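Local atomic coordinates of DNA topoisomerase 2-associated protein PAT1 (Saccharomyces cerevisiae, PDB entry 5LMG), a protein that activates mRNA decapping and represses translation in yeast, its C-terminal domain directly binding the decapping enzyme Dcp2 and the exonuclease Xrn1. Residues I86-L100 with K123-L135. The protein carries 2 engineered substitutions. Numbering follows the deposited sequence.
Sequences IDDSSYDVNPFISML and KILQKIFNELSHL
K127 lies obliquely across the N94 side chain, and it can be followed outward. Its CB leaves the helix toward 86-100; K127 CG sits 4.2 Å from I97 CG1 and beside N94 OD1. Bends at chi2 (87°) and chi3 then lay K127 CD 3.6 Å from N94 CG and near the carbonyl oxygen of I86. CE passes N94 CB, and NZ ends near the same I86 carbonyl. The amide that this chain crosses is held from within its own segment: OD1 caps helix 95-99 by accepting from F96 N, and ND2 makes weak bonds to I86 O and D88 O. One turn on, E131 OE1 takes the backbone N-H of N94 in a nearly straight bond (3.2 Å, 170°). In this mostly helical domain, of a family in the TPR clan, the short helix 95-99 and the 123-130 part of helix 118-130 cross at 79°. I97 reaches across between the two, CD1 on I128 CA and CG2 on L135 CD1. The F96 ring lies between I86 CD1 on one face and L100 CD1 on the other, both offset toward its edge, its CZ 3.7 Å from I124 CG2; M109 of helix 103-114 also touches it. Toward the solvent, D87 OD1 and K123 NZ form a long salt bridge, 3.6 Å.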
loop_
_atom_site.group_PDB
_atom_site.type_symbol
_atom_site.label_atom_id
_atom_site.label_comp_id
_atom_site.label_asym_id
_atom_site.label_seq_id
_atom_site.Cartn_x
_atom_site.Cartn_y
_atom_site.Cartn_z
ATOM N N ILE A 86 19.570 7.156 12.514
ATOM C CA ILE A 86 18.556 6.128 12.786
ATOM C C ILE A 86 18.516 5.766 14.288
ATOM O O ILE A 86 17.423 5.681 14.857
ATOM C CB ILE A 86 18.703 4.896 11.840
ATOM C CG1 ILE A 86 17.873 5.103 10.566
ATOM C CG2 ILE A 86 18.307 3.561 12.503
ATOM C CD1 ILE A 86 18.658 5.371 9.405
ATOM N N ASP A 87 19.697 5.592 14.925
ATOM C CA ASP A 87 19.816 5.254 16.353
ATOM C C ASP A 87 19.680 6.483 17.283
ATOM O O ASP A 87 19.811 6.353 18.507
ATOM C CB ASP A 87 21.114 4.466 16.626
ATOM C CG ASP A 87 21.143 3.073 16.013
ATOM O OD1 ASP A 87 20.170 2.311 16.218
ATOM O OD2 ASP A 87 22.159 2.729 15.370
ATOM N N ASP A 88 19.385 7.660 16.697
ATOM C CA ASP A 88 19.191 8.929 17.396
ATOM C C ASP A 88 17.763 9.006 17.991
ATOM O O ASP A 88 16.777 9.083 17.250
ATOM C CB ASP A 88 19.478 10.095 16.431
ATOM C CG ASP A 88 19.468 11.472 17.057
ATOM O OD1 ASP A 88 18.365 12.013 17.284
ATOM O OD2 ASP A 88 20.562 12.041 17.251
ATOM N N SER A 89 17.666 8.964 19.335
ATOM C CA SER A 89 16.400 9.034 20.076
ATOM C C SER A 89 16.225 10.413 20.744
ATOM O O SER A 89 15.307 10.607 21.546
ATOM C CB SER A 89 16.330 7.916 21.114
ATOM O OG SER A 89 16.517 6.632 20.540
ATOM N N SER A 90 17.092 11.376 20.368
ATOM C CA SER A 90 17.150 12.750 20.878
ATOM C C SER A 90 15.916 13.616 20.589
ATOM O O SER A 90 15.672 14.585 21.315
ATOM C CB SER A 90 18.402 13.449 20.352
ATOM O OG SER A 90 19.576 12.738 20.714
ATOM N N TYR A 91 15.159 13.283 19.525
ATOM C CA TYR A 91 13.990 14.051 19.087
ATOM C C TYR A 91 12.682 13.258 19.166
ATOM O O TYR A 91 12.705 12.024 19.110
ATOM C CB TYR A 91 14.207 14.569 17.652
ATOM C CG TYR A 91 15.468 15.387 17.458
ATOM C CD1 TYR A 91 16.665 14.782 17.085
ATOM C CD2 TYR A 91 15.456 16.771 17.610
ATOM C CE1 TYR A 91 17.826 15.532 16.887
ATOM C CE2 TYR A 91 16.607 17.532 17.403
ATOM C CZ TYR A 91 17.791 16.907 17.045
ATOM O OH TYR A 91 18.930 17.654 16.841
ATOM N N ASP A 92 11.540 13.982 19.268
ATOM C CA ASP A 92 10.183 13.413 19.306
ATOM C C ASP A 92 9.875 12.609 18.031
ATOM O O ASP A 92 9.232 11.560 18.105
ATOM C CB ASP A 92 9.136 14.519 19.525
ATOM C CG ASP A 92 9.189 15.151 20.908
ATOM O OD1 ASP A 92 8.821 14.464 21.891
ATOM O OD2 ASP A 92 9.571 16.340 21.004
ATOM N N VAL A 93 10.360 13.102 16.871
ATOM C CA VAL A 93 10.262 12.464 15.555
ATOM C C VAL A 93 11.712 12.296 15.064
ATOM O O VAL A 93 12.449 13.282 14.966
ATOM C CB VAL A 93 9.379 13.264 14.551
ATOM C CG1 VAL A 93 9.425 12.642 13.156
ATOM C CG2 VAL A 93 7.936 13.365 15.040
ATOM N N ASN A 94 12.127 11.041 14.816
ATOM C CA ASN A 94 13.485 10.695 14.375
ATOM C C ASN A 94 13.931 11.501 13.121
ATOM O O ASN A 94 13.139 11.628 12.177
ATOM C CB ASN A 94 13.587 9.176 14.153
ATOM C CG ASN A 94 14.951 8.692 13.744
ATOM O OD1 ASN A 94 15.275 8.632 12.559
ATOM N ND2 ASN A 94 15.771 8.309 14.711
ATOM N N PRO A 95 15.168 12.071 13.096
ATOM C CA PRO A 95 15.601 12.856 11.917
ATOM C C PRO A 95 15.505 12.138 10.565
ATOM O O PRO A 95 15.264 12.803 9.556
ATOM C CB PRO A 95 17.041 13.252 12.257
ATOM C CG PRO A 95 17.095 13.220 13.753
ATOM C CD PRO A 95 16.218 12.057 14.135
ATOM N N PHE A 96 15.663 10.790 10.543
ATOM C CA PHE A 96 15.537 10.004 9.313
ATOM C C PHE A 96 14.096 10.066 8.773
ATOM O O PHE A 96 13.912 10.219 7.567
ATOM C CB PHE A 96 16.007 8.551 9.500
ATOM C CG PHE A 96 15.846 7.695 8.267
ATOM C CD1 PHE A 96 16.758 7.779 7.218
ATOM C CD2 PHE A 96 14.774 6.818 8.144
ATOM C CE1 PHE A 96 16.602 7.001 6.070
ATOM C CE2 PHE A 96 14.619 6.035 6.997
ATOM C CZ PHE A 96 15.537 6.130 5.969
ATOM N N ILE A 97 13.094 9.952 9.674
ATOM C CA ILE A 97 11.665 10.019 9.355
ATOM C C ILE A 97 11.333 11.379 8.729
ATOM O O ILE A 97 10.631 11.420 7.721
ATOM C CB ILE A 97 10.768 9.652 10.585
ATOM C CG1 ILE A 97 10.960 8.172 11.018
ATOM C CG2 ILE A 97 9.274 9.996 10.382
ATOM C CD1 ILE A 97 10.412 7.063 10.039
ATOM N N SER A 98 11.874 12.472 9.292
ATOM C CA SER A 98 11.664 13.821 8.747
ATOM C C SER A 98 12.332 14.034 7.387
ATOM O O SER A 98 11.757 14.735 6.549
ATOM C CB SER A 98 12.102 14.883 9.742
ATOM O OG SER A 98 11.066 15.079 10.690
ATOM N N MET A 99 13.507 13.390 7.144
ATOM C CA MET A 99 14.234 13.458 5.864
ATOM C C MET A 99 13.376 12.894 4.720
ATOM O O MET A 99 13.479 13.355 3.580
ATOM C CB MET A 99 15.593 12.734 5.947
ATOM C CG MET A 99 16.674 13.573 6.620
ATOM S SD MET A 99 18.389 13.015 6.342
ATOM C CE MET A 99 18.495 11.699 7.523
ATOM N N LEU A 100 12.490 11.942 5.061
ATOM C CA LEU A 100 11.553 11.277 4.163
ATOM C C LEU A 100 10.368 12.182 3.759
ATOM O O LEU A 100 9.597 11.802 2.885
ATOM C CB LEU A 100 11.072 9.956 4.795
ATOM C CG LEU A 100 11.762 8.653 4.355
ATOM C CD1 LEU A 100 13.227 8.645 4.704
ATOM C CD2 LEU A 100 11.121 7.452 5.030
ATOM N N LYS A 123 17.146 -2.146 10.396
ATOM C CA LYS A 123 16.982 -1.022 11.336
ATOM C C LYS A 123 16.189 0.145 10.715
ATOM O O LYS A 123 15.399 0.788 11.413
ATOM C CB LYS A 123 18.338 -0.523 11.844
ATOM C CG LYS A 123 18.868 -1.305 13.036
ATOM C CD LYS A 123 20.222 -0.756 13.485
ATOM C CE LYS A 123 20.812 -1.518 14.648
ATOM N NZ LYS A 123 20.098 -1.232 15.922
ATOM N N ILE A 124 16.383 0.392 9.410
ATOM C CA ILE A 124 15.659 1.422 8.652
ATOM C C ILE A 124 14.169 1.047 8.572
ATOM O O ILE A 124 13.325 1.879 8.904
ATOM C CB ILE A 124 16.300 1.699 7.265
ATOM C CG1 ILE A 124 17.627 2.503 7.445
ATOM C CG2 ILE A 124 15.309 2.416 6.311
ATOM C CD1 ILE A 124 18.449 2.777 6.209
ATOM N N LEU A 125 13.865 -0.211 8.176
ATOM C CA LEU A 125 12.500 -0.743 8.074
ATOM C C LEU A 125 11.804 -0.685 9.447
ATOM O O LEU A 125 10.659 -0.230 9.526
ATOM C CB LEU A 125 12.497 -2.190 7.543
ATOM C CG LEU A 125 12.942 -2.559 6.103
ATOM C CD1 LEU A 125 11.889 -3.399 5.416
ATOM C CD2 LEU A 125 13.376 -1.367 5.247
ATOM N N GLN A 126 12.514 -1.105 10.527
ATOM C CA GLN A 126 12.029 -1.067 11.917
ATOM C C GLN A 126 11.648 0.369 12.298
ATOM O O GLN A 126 10.568 0.573 12.843
ATOM C CB GLN A 126 13.082 -1.608 12.905
ATOM C CG GLN A 126 13.224 -3.130 12.895
ATOM C CD GLN A 126 14.311 -3.646 13.816
ATOM O OE1 GLN A 126 15.426 -3.115 13.886
ATOM N NE2 GLN A 126 14.043 -4.760 14.470
ATOM N N LYS A 127 12.514 1.359 11.973
ATOM C CA LYS A 127 12.272 2.779 12.241
ATOM C C LYS A 127 10.995 3.262 11.529
ATOM O O LYS A 127 10.132 3.851 12.181
ATOM C CB LYS A 127 13.486 3.635 11.808
ATOM C CG LYS A 127 13.458 5.082 12.310
ATOM C CD LYS A 127 14.084 5.217 13.689
ATOM C CE LYS A 127 13.066 5.421 14.778
ATOM N NZ LYS A 127 13.685 5.268 16.115
ATOM N N ILE A 128 10.881 2.989 10.207
ATOM C CA ILE A 128 9.738 3.356 9.359
ATOM C C ILE A 128 8.424 2.819 9.958
ATOM O O ILE A 128 7.501 3.604 10.164
ATOM C CB ILE A 128 9.944 2.935 7.866
ATOM C CG1 ILE A 128 11.100 3.734 7.199
ATOM C CG2 ILE A 128 8.628 3.058 7.055
ATOM C CD1 ILE A 128 11.541 3.222 5.795
ATOM N N PHE A 129 8.365 1.506 10.277
ATOM C CA PHE A 129 7.165 0.887 10.847
ATOM C C PHE A 129 6.843 1.372 12.276
ATOM O O PHE A 129 5.668 1.534 12.602
ATOM C CB PHE A 129 7.223 -0.648 10.757
ATOM C CG PHE A 129 6.982 -1.161 9.358
ATOM C CD1 PHE A 129 5.711 -1.120 8.792
ATOM C CD2 PHE A 129 8.025 -1.672 8.597
ATOM C CE1 PHE A 129 5.495 -1.566 7.487
ATOM C CE2 PHE A 129 7.809 -2.118 7.293
ATOM C CZ PHE A 129 6.546 -2.063 6.748
ATOM N N ASN A 130 7.873 1.663 13.091
ATOM C CA ASN A 130 7.728 2.155 14.469
ATOM C C ASN A 130 7.132 3.568 14.521
ATOM O O ASN A 130 6.358 3.873 15.427
ATOM C CB ASN A 130 9.091 2.138 15.190
ATOM C CG ASN A 130 9.029 2.450 16.663
ATOM O OD1 ASN A 130 8.523 1.665 17.467
ATOM N ND2 ASN A 130 9.567 3.599 17.052
ATOM N N GLU A 131 7.503 4.429 13.551
ATOM C CA GLU A 131 7.064 5.824 13.489
ATOM C C GLU A 131 6.187 6.099 12.249
ATOM O O GLU A 131 6.121 7.243 11.795
ATOM C CB GLU A 131 8.300 6.753 13.491
ATOM C CG GLU A 131 9.199 6.608 14.706
ATOM C CD GLU A 131 9.223 7.823 15.610
ATOM O OE1 GLU A 131 10.212 8.588 15.552
ATOM O OE2 GLU A 131 8.252 8.008 16.381
ATOM N N LEU A 132 5.499 5.062 11.723
ATOM C CA LEU A 132 4.680 5.161 10.512
ATOM C C LEU A 132 3.589 6.247 10.572
ATOM O O LEU A 132 3.349 6.900 9.561
ATOM C CB LEU A 132 4.093 3.790 10.122
ATOM C CG LEU A 132 3.751 3.584 8.639
ATOM C CD1 LEU A 132 4.926 3.973 7.718
ATOM C CD2 LEU A 132 3.332 2.154 8.365
ATOM N N SER A 133 2.981 6.476 11.751
ATOM C CA SER A 133 1.951 7.504 11.916
ATOM C C SER A 133 2.530 8.929 11.904
ATOM O O SER A 133 1.789 9.876 11.638
ATOM C CB SER A 133 1.120 7.243 13.168
ATOM O OG SER A 133 0.405 6.026 13.031
ATOM N N HIS A 134 3.849 9.066 12.155
ATOM C CA HIS A 134 4.585 10.337 12.153
ATOM C C HIS A 134 5.187 10.638 10.767
ATOM O O HIS A 134 5.802 11.693 10.572
ATOM C CB HIS A 134 5.702 10.319 13.221
ATOM C CG HIS A 134 5.229 10.180 14.641
ATOM N ND1 HIS A 134 3.888 9.999 14.953
ATOM C CD2 HIS A 134 5.946 10.189 15.789
ATOM C CE1 HIS A 134 3.837 9.901 16.273
ATOM N NE2 HIS A 134 5.049 10.017 16.820
ATOM N N LEU A 135 5.035 9.702 9.817
ATOM C CA LEU A 135 5.564 9.844 8.467
ATOM C C LEU A 135 4.613 10.760 7.698
ATOM O O LEU A 135 3.409 10.493 7.630
ATOM C CB LEU A 135 5.723 8.456 7.818
ATOM C CG LEU A 135 6.664 8.300 6.625
ATOM C CD1 LEU A 135 8.081 8.755 6.942
ATOM C CD2 LEU A 135 6.690 6.867 6.168
#